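Local structure of terminase, large subunit (Bacillus phage spp1, 2WBN) at residues I40-G54 / V67-I81. The protein packages viral DNA into empty capsids as an ATP-driven motor and cuts the genome with its metal-dependent C-terminal nuclease domain, the part present here. Sequence-based numbering, arbitrary orientation.
Sequences ITDAEVARFDNIRQG and VRWHYDKRKNRIYAI
Phe48, just past helix 42-47, lies over His70 in the tightly packed part of the contact: the ring planes are 10° apart but slid, with centroids 4.4 Å apart, and each CB sits over the other's ring. Phe48 CZ also comes 3.7 Å from Tyr79 CG, over the tyrosine ring, while CD2 meets Ile81 CD1. His70 carries its ring on the side opposite its own amide nitrogen (chi1 169°), which brings ND1 to Asn50 N at 3.1 Å, the donor lying in the imidazole plane. Farther along this face, Ile51 CG1 lies over one face of the Arg68 guanidinium, 3.6 Å from NH2. Strands 51-54 and 67-72 run antiparallel, and Arg52 with Trp69 and Gly54 with Val67 form hydrogen-bonded pairs; Arg52 N reaches Trp69 O over 2.8 Å at 168°, and Trp69 N returns a bond to Arg52 O. Trp69 and Val67 turn to the other face, which helices 161-169 and 190-198 cover. Packing thins towards helix 42-47, where Val45 CG1 meets Ile81 CG2 no nearer than 4.1 Å. The partly exposed Asn50 end is polar: Asn50 ND2 donates to Tyr71 O at 2.7 Å, while OD1 accepts from Arg52 NH2, which approaches from above the carbonyl plane; Arg52 NE forms a salt bridge with Asp202. The hairpin belongs to the RNase H-like nuclease fold, and its Gly54-Val67 end lies near Asp56, a ligand of both catalytic manganese ions, and His190, a ligand of the second. Because ND1 accepts a backbone N-H, that bond and the Phe48 ring together restrain the rotation of the His70 ring, and any proton it carries is probably on NE2, consistent with a neutral imidazole.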
ATOM      1  N   ILE A  40      10.609 -13.692   0.949  1.00 46.30           N
ATOM      2  CA  ILE A  40      10.379 -13.567  -0.498  1.00 47.19           C
ATOM      3  C   ILE A  40      11.733 -13.589  -1.213  1.00 47.38           C
ATOM      4  O   ILE A  40      12.574 -12.733  -0.951  1.00 47.37           O
ATOM      5  CB  ILE A  40       9.611 -12.272  -0.856  1.00 47.02           C
ATOM      6  CG1 ILE A  40       8.203 -12.302  -0.239  1.00 47.73           C
ATOM      7  CG2 ILE A  40       9.518 -12.110  -2.371  1.00 47.44           C
ATOM      8  CD1 ILE A  40       7.521 -10.954  -0.127  1.00 45.00           C
ATOM      9  N   THR A  41      11.949 -14.576  -2.090  1.00 48.12           N
ATOM     10  CA  THR A  41      13.228 -14.710  -2.811  1.00 48.10           C
ATOM     11  C   THR A  41      13.263 -13.860  -4.084  1.00 49.07           C
ATOM     12  O   THR A  41      12.231 -13.438  -4.630  1.00 48.87           O
ATOM     13  CB  THR A  41      13.544 -16.180  -3.217  1.00 48.21           C
ATOM     14  OG1 THR A  41      12.528 -16.657  -4.102  1.00 46.89           O
ATOM     15  CG2 THR A  41      13.651 -17.110  -1.991  1.00 47.23           C
ATOM     16  N   ASP A  42      14.474 -13.607  -4.554  1.00 49.97           N
ATOM     17  CA  ASP A  42      14.678 -12.920  -5.826  1.00 50.88           C
ATOM     18  C   ASP A  42      13.966 -13.645  -6.979  1.00 50.96           C
ATOM     19  O   ASP A  42      13.363 -13.009  -7.849  1.00 51.26           O
ATOM     20  CB  ASP A  42      16.177 -12.831  -6.113  1.00 51.35           C
ATOM     21  CG  ASP A  42      16.844 -11.645  -5.431  1.00 52.46           C
ATOM     22  OD1 ASP A  42      16.195 -10.913  -4.640  1.00 53.32           O
ATOM     23  OD2 ASP A  42      18.052 -11.454  -5.694  1.00 55.65           O
ATOM     24  N   ALA A  43      14.015 -14.972  -6.949  1.00 51.38           N
ATOM     25  CA  ALA A  43      13.392 -15.811  -7.969  1.00 51.64           C
ATOM     26  C   ALA A  43      11.887 -15.630  -7.980  1.00 51.84           C
ATOM     27  O   ALA A  43      11.276 -15.572  -9.045  1.00 51.62           O
ATOM     28  CB  ALA A  43      13.751 -17.271  -7.741  1.00 52.02           C
ATOM     29  N   GLU A  44      11.294 -15.527  -6.794  1.00 51.99           N
ATOM     30  CA  GLU A  44       9.865 -15.290  -6.665  1.00 52.57           C
ATOM     31  C   GLU A  44       9.454 -13.940  -7.238  1.00 52.28           C
ATOM     32  O   GLU A  44       8.469 -13.851  -7.962  1.00 52.18           O
ATOM     33  CB  GLU A  44       9.440 -15.331  -5.202  1.00 53.01           C
ATOM     34  CG  GLU A  44       9.462 -16.694  -4.562  1.00 55.56           C
ATOM     35  CD  GLU A  44       8.991 -16.601  -3.137  1.00 58.90           C
ATOM     36  OE1 GLU A  44       7.758 -16.582  -2.924  1.00 62.29           O
ATOM     37  OE2 GLU A  44       9.850 -16.479  -2.240  1.00 59.76           O
ATOM     38  N   VAL A  45      10.197 -12.895  -6.886  1.00 52.24           N
ATOM     39  CA  VAL A  45       9.933 -11.553  -7.397  1.00 52.04           C
ATOM     40  C   VAL A  45      10.030 -11.585  -8.913  1.00 52.33           C
ATOM     41  O   VAL A  45       9.274 -10.920  -9.596  1.00 52.82           O
ATOM     42  CB  VAL A  45      10.917 -10.503  -6.816  1.00 51.92           C
ATOM     43  CG1 VAL A  45      10.782  -9.164  -7.541  1.00 51.53           C
ATOM     44  CG2 VAL A  45      10.691 -10.331  -5.302  1.00 51.34           C
ATOM     45  N   ALA A  46      10.946 -12.386  -9.438  1.00 53.17           N
ATOM     46  CA  ALA A  46      11.071 -12.541 -10.880  1.00 53.27           C
ATOM     47  C   ALA A  46       9.789 -13.091 -11.544  1.00 53.81           C
ATOM     48  O   ALA A  46       9.465 -12.675 -12.646  1.00 53.99           O
ATOM     49  CB  ALA A  46      12.260 -13.406 -11.204  1.00 53.53           C
ATOM     50  N   ARG A  47       9.059 -13.989 -10.870  1.00 54.33           N
ATOM     51  CA  ARG A  47       7.843 -14.620 -11.433  1.00 54.73           C
ATOM     52  C   ARG A  47       6.548 -13.853 -11.205  1.00 54.69           C
ATOM     53  O   ARG A  47       5.611 -13.997 -11.988  1.00 54.19           O
ATOM     54  CB  ARG A  47       7.607 -16.018 -10.850  1.00 54.98           C
ATOM     55  CG  ARG A  47       8.751 -16.983 -10.981  1.00 56.52           C
ATOM     56  CD  ARG A  47       8.327 -18.401 -10.586  1.00 58.76           C
ATOM     57  NE  ARG A  47       9.233 -18.945  -9.569  1.00 60.27           N
ATOM     58  CZ  ARG A  47       8.969 -19.045  -8.266  1.00 60.70           C
ATOM     59  NH1 ARG A  47       7.788 -18.686  -7.773  1.00 61.04           N
ATOM     60  NH2 ARG A  47       9.895 -19.539  -7.445  1.00 61.81           N
ATOM     61  N   PHE A  48       6.458 -13.097 -10.114  1.00 54.90           N
ATOM     62  CA  PHE A  48       5.211 -12.410  -9.785  1.00 55.09           C
ATOM     63  C   PHE A  48       4.736 -11.601 -10.975  1.00 55.14           C
ATOM     64  O   PHE A  48       5.497 -10.806 -11.539  1.00 55.71           O
ATOM     65  CB  PHE A  48       5.376 -11.460  -8.593  1.00 55.80           C
ATOM     66  CG  PHE A  48       5.648 -12.145  -7.271  1.00 56.33           C
ATOM     67  CD1 PHE A  48       5.156 -13.410  -6.990  1.00 57.62           C
ATOM     68  CD2 PHE A  48       6.371 -11.483  -6.283  1.00 58.18           C
ATOM     69  CE1 PHE A  48       5.410 -14.023  -5.757  1.00 58.42           C
ATOM     70  CE2 PHE A  48       6.629 -12.095  -5.052  1.00 57.05           C
ATOM     71  CZ  PHE A  48       6.139 -13.365  -4.794  1.00 57.38           C
ATOM     72  N   ASP A  49       3.478 -11.791 -11.353  1.00 54.64           N
ATOM     73  CA  ASP A  49       2.946 -11.119 -12.537  1.00 54.74           C
ATOM     74  C   ASP A  49       1.476 -10.700 -12.395  1.00 53.59           C
ATOM     75  O   ASP A  49       0.756 -10.592 -13.380  1.00 54.01           O
ATOM     76  CB  ASP A  49       3.159 -12.011 -13.771  1.00 55.03           C
ATOM     77  CG  ASP A  49       3.722 -11.236 -14.963  1.00 57.04           C
ATOM     78  OD1 ASP A  49       3.807  -9.980 -14.894  1.00 60.13           O
ATOM     79  OD2 ASP A  49       4.087 -11.887 -15.961  1.00 57.90           O
ATOM     80  N   ASN A  50       1.045 -10.455 -11.162  1.00 51.92           N
ATOM     81  CA  ASN A  50      -0.271  -9.905 -10.899  1.00 50.72           C
ATOM     82  C   ASN A  50      -0.050  -8.735  -9.941  1.00 50.20           C
ATOM     83  O   ASN A  50      -0.421  -8.769  -8.766  1.00 49.61           O
ATOM     84  CB  ASN A  50      -1.203 -10.971 -10.322  1.00 50.47           C
ATOM     85  CG  ASN A  50      -2.661 -10.561 -10.364  1.00 50.15           C
ATOM     86  OD1 ASN A  50      -3.052  -9.699 -11.143  1.00 47.82           O
ATOM     87  ND2 ASN A  50      -3.476 -11.189  -9.529  1.00 50.51           N
ATOM     88  N   ILE A  51       0.593  -7.706 -10.482  1.00 49.52           N
ATOM     89  CA  ILE A  51       1.066  -6.573  -9.703  1.00 49.04           C
ATOM     90  C   ILE A  51      -0.045  -5.602  -9.379  1.00 48.46           C
ATOM     91  O   ILE A  51      -0.916  -5.321 -10.205  1.00 47.80           O
ATOM     92  CB  ILE A  51       2.202  -5.831 -10.442  1.00 49.20           C
ATOM     93  CG1 ILE A  51       3.452  -6.720 -10.513  1.00 50.08           C
ATOM     94  CG2 ILE A  51       2.526  -4.497  -9.763  1.00 48.23           C
ATOM     95  CD1 ILE A  51       3.591  -7.459 -11.794  1.00 50.81           C
ATOM     96  N   ARG A  52       0.008  -5.077  -8.165  1.00 48.21           N
ATOM     97  CA  ARG A  52      -0.845  -3.980  -7.735  1.00 47.48           C
ATOM     98  C   ARG A  52       0.007  -2.926  -7.082  1.00 47.34           C
ATOM     99  O   ARG A  52       0.844  -3.237  -6.226  1.00 46.89           O
ATOM    100  CB  ARG A  52      -1.878  -4.473  -6.734  1.00 47.60           C
ATOM    101  CG  ARG A  52      -2.812  -5.509  -7.287  1.00 47.95           C
ATOM    102  CD  ARG A  52      -3.755  -4.948  -8.315  1.00 47.80           C
ATOM    103  NE  ARG A  52      -4.781  -5.933  -8.638  1.00 48.32           N
ATOM    104  CZ  ARG A  52      -4.635  -6.944  -9.494  1.00 49.54           C
ATOM    105  NH1 ARG A  52      -5.651  -7.777  -9.681  1.00 49.77           N
ATOM    106  NH2 ARG A  52      -3.498  -7.143 -10.165  1.00 49.61           N
ATOM    107  N   GLN A  53      -0.207  -1.667  -7.469  1.00 47.00           N
ATOM    108  CA  GLN A  53       0.558  -0.557  -6.907  1.00 46.04           C
ATOM    109  C   GLN A  53      -0.361   0.539  -6.392  1.00 46.08           C
ATOM    110  O   GLN A  53      -1.395   0.854  -7.012  1.00 45.60           O
ATOM    111  CB  GLN A  53       1.550   0.006  -7.926  1.00 46.14           C
ATOM    112  CG  GLN A  53       2.518  -1.036  -8.477  1.00 47.63           C
ATOM    113  CD  GLN A  53       3.519  -0.460  -9.455  1.00 46.86           C
ATOM    114  OE1 GLN A  53       3.159   0.128 -10.489  1.00 49.03           O
ATOM    115  NE2 GLN A  53       4.773  -0.642  -9.154  1.00 43.01           N
ATOM    116  N   GLY A  54       0.013   1.094  -5.243  1.00 45.63           N
ATOM    117  CA  GLY A  54      -0.726   2.185  -4.615  1.00 45.40           C
ATOM    118  C   GLY A  54       0.178   3.327  -4.192  1.00 45.19           C
ATOM    119  O   GLY A  54       1.383   3.152  -4.013  1.00 45.04           O
ATOM    120  N   VAL A  67       3.615   1.773  -2.695  1.00 45.54           N
ATOM    121  CA  VAL A  67       3.721   0.319  -2.456  1.00 44.74           C
ATOM    122  C   VAL A  67       3.500  -0.448  -3.761  1.00 44.96           C
ATOM    123  O   VAL A  67       2.708  -0.025  -4.611  1.00 44.21           O
ATOM    124  CB  VAL A  67       2.743  -0.163  -1.348  1.00 44.48           C
ATOM    125  CG1 VAL A  67       2.991   0.610  -0.041  1.00 43.38           C
ATOM    126  CG2 VAL A  67       1.237  -0.061  -1.802  1.00 42.67           C
ATOM    127  N   ARG A  68       4.221  -1.568  -3.905  1.00 44.62           N
ATOM    128  CA  ARG A  68       4.044  -2.519  -4.989  1.00 44.96           C
ATOM    129  C   ARG A  68       3.907  -3.926  -4.391  1.00 45.28           C
ATOM    130  O   ARG A  68       4.764  -4.351  -3.618  1.00 45.08           O
ATOM    131  CB  ARG A  68       5.233  -2.460  -5.935  1.00 45.10           C
ATOM    132  CG  ARG A  68       5.239  -3.480  -7.084  1.00 45.94           C
ATOM    133  CD  ARG A  68       6.598  -3.426  -7.806  1.00 46.00           C
ATOM    134  NE  ARG A  68       6.721  -4.353  -8.947  1.00 47.75           N
ATOM    135  CZ  ARG A  68       6.359  -4.099 -10.207  1.00 48.40           C
ATOM    136  NH1 ARG A  68       5.809  -2.944 -10.544  1.00 49.73           N
ATOM    137  NH2 ARG A  68       6.532  -5.029 -11.152  1.00 48.69           N
ATOM    138  N   TRP A  69       2.820  -4.602  -4.756  1.00 44.87           N
ATOM    139  CA  TRP A  69       2.474  -5.942  -4.269  1.00 44.52           C
ATOM    140  C   TRP A  69       2.182  -6.889  -5.429  1.00 44.66           C
ATOM    141  O   TRP A  69       1.832  -6.449  -6.526  1.00 45.74           O
ATOM    142  CB  TRP A  69       1.185  -5.865  -3.474  1.00 43.99           C
ATOM    143  CG  TRP A  69       1.211  -5.075  -2.248  1.00 43.73           C
ATOM    144  CD1 TRP A  69       1.034  -3.716  -2.131  1.00 42.88           C
ATOM    145  CD2 TRP A  69       1.336  -5.580  -0.925  1.00 43.15           C
ATOM    146  NE1 TRP A  69       1.096  -3.351  -0.807  1.00 44.14           N
ATOM    147  CE2 TRP A  69       1.267  -4.480  -0.045  1.00 43.81           C
ATOM    148  CE3 TRP A  69       1.544  -6.852  -0.392  1.00 43.25           C
ATOM    149  CZ2 TRP A  69       1.389  -4.625   1.334  1.00 42.38           C
ATOM    150  CZ3 TRP A  69       1.663  -6.994   0.972  1.00 42.35           C
ATOM    151  CH2 TRP A  69       1.587  -5.902   1.821  1.00 43.68           C
ATOM    152  N   HIS A  70       2.267  -8.186  -5.155  1.00 44.77           N
ATOM    153  CA  HIS A  70       1.749  -9.222  -6.035  1.00 44.50           C
ATOM    154  C   HIS A  70       0.546  -9.881  -5.376  1.00 44.74           C
ATOM    155  O   HIS A  70       0.542 -10.134  -4.163  1.00 43.64           O
ATOM    156  CB  HIS A  70       2.797 -10.295  -6.314  1.00 44.08           C
ATOM    157  CG  HIS A  70       2.235 -11.509  -7.000  1.00 44.98           C
ATOM    158  ND1 HIS A  70       1.761 -11.480  -8.292  1.00 45.03           N
ATOM    159  CD2 HIS A  70       2.053 -12.778  -6.563  1.00 45.46           C
ATOM    160  CE1 HIS A  70       1.315 -12.679  -8.624  1.00 45.07           C
ATOM    161  NE2 HIS A  70       1.487 -13.488  -7.594  1.00 44.07           N
ATOM    162  N   TYR A  71      -0.440 -10.212  -6.204  1.00 44.94           N
ATOM    163  CA  TYR A  71      -1.710 -10.752  -5.752  1.00 45.47           C
ATOM    164  C   TYR A  71      -1.930 -12.159  -6.283  1.00 45.50           C
ATOM    165  O   TYR A  71      -2.102 -12.350  -7.486  1.00 45.87           O
ATOM    166  CB  TYR A  71      -2.831  -9.845  -6.256  1.00 45.43           C
ATOM    167  CG  TYR A  71      -4.217 -10.220  -5.787  1.00 46.81           C
ATOM    168  CD1 TYR A  71      -4.428 -10.847  -4.558  1.00 45.91           C
ATOM    169  CD2 TYR A  71      -5.326  -9.925  -6.566  1.00 47.05           C
ATOM    170  CE1 TYR A  71      -5.696 -11.162  -4.131  1.00 46.82           C
ATOM    171  CE2 TYR A  71      -6.588 -10.231  -6.143  1.00 47.25           C
ATOM    172  CZ  TYR A  71      -6.776 -10.847  -4.926  1.00 47.43           C
ATOM    173  OH  TYR A  71      -8.050 -11.166  -4.512  1.00 49.05           O
ATOM    174  N   ASP A  72      -1.904 -13.148  -5.389  1.00 45.84           N
ATOM    175  CA  ASP A  72      -2.286 -14.517  -5.731  1.00 46.03           C
ATOM    176  C   ASP A  72      -3.759 -14.665  -5.348  1.00 46.39           C
ATOM    177  O   ASP A  72      -4.097 -14.925  -4.190  1.00 46.11           O
ATOM    178  CB  ASP A  72      -1.406 -15.529  -4.978  1.00 46.09           C
ATOM    179  CG  ASP A  72      -1.624 -16.969  -5.428  1.00 46.24           C
ATOM    180  OD1 ASP A  72      -2.731 -17.328  -5.876  1.00 44.60           O
ATOM    181  OD2 ASP A  72      -0.673 -17.761  -5.318  1.00 44.95           O
ATOM    182  N   LYS A  73      -4.633 -14.471  -6.329  1.00 47.06           N
ATOM    183  CA  LYS A  73      -6.077 -14.492  -6.097  1.00 47.70           C
ATOM    184  C   LYS A  73      -6.594 -15.852  -5.626  1.00 47.90           C
ATOM    185  O   LYS A  73      -7.421 -15.913  -4.710  1.00 48.50           O
ATOM    186  CB  LYS A  73      -6.815 -14.044  -7.362  1.00 48.19           C
ATOM    187  CG  LYS A  73      -8.325 -13.963  -7.200  1.00 50.20           C
ATOM    188  CD  LYS A  73      -9.016 -13.339  -8.408  1.00 51.93           C
ATOM    189  CE  LYS A  73     -10.534 -13.413  -8.242  1.00 53.50           C
ATOM    190  NZ  LYS A  73     -11.299 -13.226  -9.513  1.00 54.85           N
ATOM    191  N   ARG A  74      -6.107 -16.933  -6.235  1.00 47.23           N
ATOM    192  CA  ARG A  74      -6.569 -18.281  -5.897  1.00 47.65           C
ATOM    193  C   ARG A  74      -6.260 -18.665  -4.439  1.00 47.10           C
ATOM    194  O   ARG A  74      -7.077 -19.305  -3.783  1.00 47.16           O
ATOM    195  CB  ARG A  74      -5.945 -19.326  -6.832  1.00 47.70           C
ATOM    196  CG  ARG A  74      -6.195 -19.122  -8.321  1.00 49.31           C
ATOM    197  CD  ARG A  74      -5.487 -20.237  -9.092  1.00 52.07           C
ATOM    198  NE  ARG A  74      -5.564 -20.133 -10.552  1.00 54.56           N
ATOM    199  CZ  ARG A  74      -5.007 -21.005 -11.400  1.00 57.37           C
ATOM    200  NH1 ARG A  74      -4.327 -22.059 -10.940  1.00 58.67           N
ATOM    201  NH2 ARG A  74      -5.130 -20.836 -12.717  1.00 57.64           N
ATOM    202  N   LYS A  75      -5.084 -18.283  -3.945  1.00 46.60           N
ATOM    203  CA  LYS A  75      -4.690 -18.586  -2.567  1.00 46.41           C
ATOM    204  C   LYS A  75      -5.101 -17.498  -1.577  1.00 46.33           C
ATOM    205  O   LYS A  75      -4.893 -17.651  -0.367  1.00 46.61           O
ATOM    206  CB  LYS A  75      -3.175 -18.786  -2.460  1.00 46.28           C
ATOM    207  CG  LYS A  75      -2.598 -19.799  -3.431  1.00 46.53           C
ATOM    208  CD  LYS A  75      -1.195 -20.228  -3.007  1.00 47.78           C
ATOM    209  CE  LYS A  75      -0.753 -21.487  -3.726  1.00 48.82           C
ATOM    210  NZ  LYS A  75       0.569 -21.942  -3.218  1.00 50.62           N
ATOM    211  N   ASN A  76      -5.648 -16.394  -2.085  1.00 46.33           N
ATOM    212  CA  ASN A  76      -6.004 -15.249  -1.245  1.00 46.49           C
ATOM    213  C   ASN A  76      -4.815 -14.708  -0.468  1.00 45.66           C
ATOM    214  O   ASN A  76      -4.891 -14.489   0.744  1.00 44.74           O
ATOM    215  CB  ASN A  76      -7.144 -15.614  -0.290  1.00 46.97           C
ATOM    216  CG  ASN A  76      -8.445 -15.040  -0.724  1.00 49.67           C
ATOM    217  OD1 ASN A  76      -9.122 -15.589  -1.608  1.00 52.23           O
ATOM    218  ND2 ASN A  76      -8.821 -13.920  -0.117  1.00 51.08           N
ATOM    219  N   ARG A  77      -3.720 -14.492  -1.182  1.00 45.54           N
ATOM    220  CA  ARG A  77      -2.509 -13.946  -0.584  1.00 46.07           C
ATOM    221  C   ARG A  77      -2.003 -12.751  -1.334  1.00 45.63           C
ATOM    222  O   ARG A  77      -2.152 -12.655  -2.557  1.00 45.76           O
ATOM    223  CB  ARG A  77      -1.370 -14.948  -0.604  1.00 46.09           C
ATOM    224  CG  ARG A  77      -1.585 -16.163   0.198  1.00 48.96           C
ATOM    225  CD  ARG A  77      -0.293 -16.956   0.169  1.00 51.90           C
ATOM    226  NE  ARG A  77      -0.477 -18.291   0.679  1.00 54.04           N
ATOM    227  CZ  ARG A  77       0.395 -19.282   0.512  1.00 55.55           C
ATOM    228  NH1 ARG A  77       1.535 -19.099  -0.164  1.00 55.27           N
ATOM    229  NH2 ARG A  77       0.114 -20.462   1.015  1.00 57.09           N
ATOM    230  N   ILE A  78      -1.349 -11.869  -0.597  1.00 45.59           N
ATOM    231  CA  ILE A  78      -0.629 -10.767  -1.208  1.00 45.10           C
ATOM    232  C   ILE A  78       0.811 -10.794  -0.719  1.00 44.90           C
ATOM    233  O   ILE A  78       1.079 -11.226   0.399  1.00 45.12           O
ATOM    234  CB  ILE A  78      -1.304  -9.409  -0.951  1.00 45.56           C
ATOM    235  CG1 ILE A  78      -1.315  -9.017   0.530  1.00 45.03           C
ATOM    236  CG2 ILE A  78      -2.727  -9.394  -1.548  1.00 45.80           C
ATOM    237  CD1 ILE A  78      -1.827  -7.565   0.756  1.00 44.61           C
ATOM    238  N   TYR A  79       1.726 -10.363  -1.577  1.00 44.15           N
ATOM    239  CA  TYR A  79       3.151 -10.393  -1.308  1.00 44.76           C
ATOM    240  C   TYR A  79       3.720  -9.006  -1.561  1.00 44.85           C
ATOM    241  O   TYR A  79       3.572  -8.507  -2.666  1.00 45.39           O
ATOM    242  CB  TYR A  79       3.847 -11.335  -2.286  1.00 44.67           C
ATOM    243  CG  TYR A  79       3.490 -12.790  -2.206  1.00 46.22           C
ATOM    244  CD1 TYR A  79       2.384 -13.292  -2.881  1.00 45.38           C
ATOM    245  CD2 TYR A  79       4.295 -13.679  -1.494  1.00 44.65           C
ATOM    246  CE1 TYR A  79       2.085 -14.631  -2.836  1.00 48.07           C
ATOM    247  CE2 TYR A  79       3.998 -15.021  -1.448  1.00 48.29           C
ATOM    248  CZ  TYR A  79       2.892 -15.484  -2.112  1.00 46.86           C
ATOM    249  OH  TYR A  79       2.604 -16.802  -2.066  1.00 47.50           O
ATOM    250  N   ALA A  80       4.366  -8.404  -0.554  1.00 44.97           N
ATOM    251  CA  ALA A  80       4.988  -7.082  -0.697  1.00 45.06           C
ATOM    252  C   ALA A  80       6.286  -7.186  -1.476  1.00 44.98           C
ATOM    253  O   ALA A  80       7.176  -7.968  -1.120  1.00 45.89           O
ATOM    254  CB  ALA A  80       5.213  -6.429   0.678  1.00 44.20           C
ATOM    255  N   ILE A  81       6.388  -6.404  -2.551  1.00 45.48           N
ATOM    256  CA  ILE A  81       7.546  -6.460  -3.446  1.00 45.88           C
ATOM    257  C   ILE A  81       8.489  -5.298  -3.175  1.00 45.35           C
ATOM    258  O   ILE A  81       9.700  -5.483  -3.032  1.00 44.81           O
ATOM    259  CB  ILE A  81       7.114  -6.433  -4.939  1.00 46.17           C
ATOM    260  CG1 ILE A  81       6.236  -7.647  -5.262  1.00 47.89           C
ATOM    261  CG2 ILE A  81       8.345  -6.383  -5.845  1.00 47.08           C
ATOM    262  CD1 ILE A  81       5.712  -7.705  -6.720  1.00 48.29           C
TER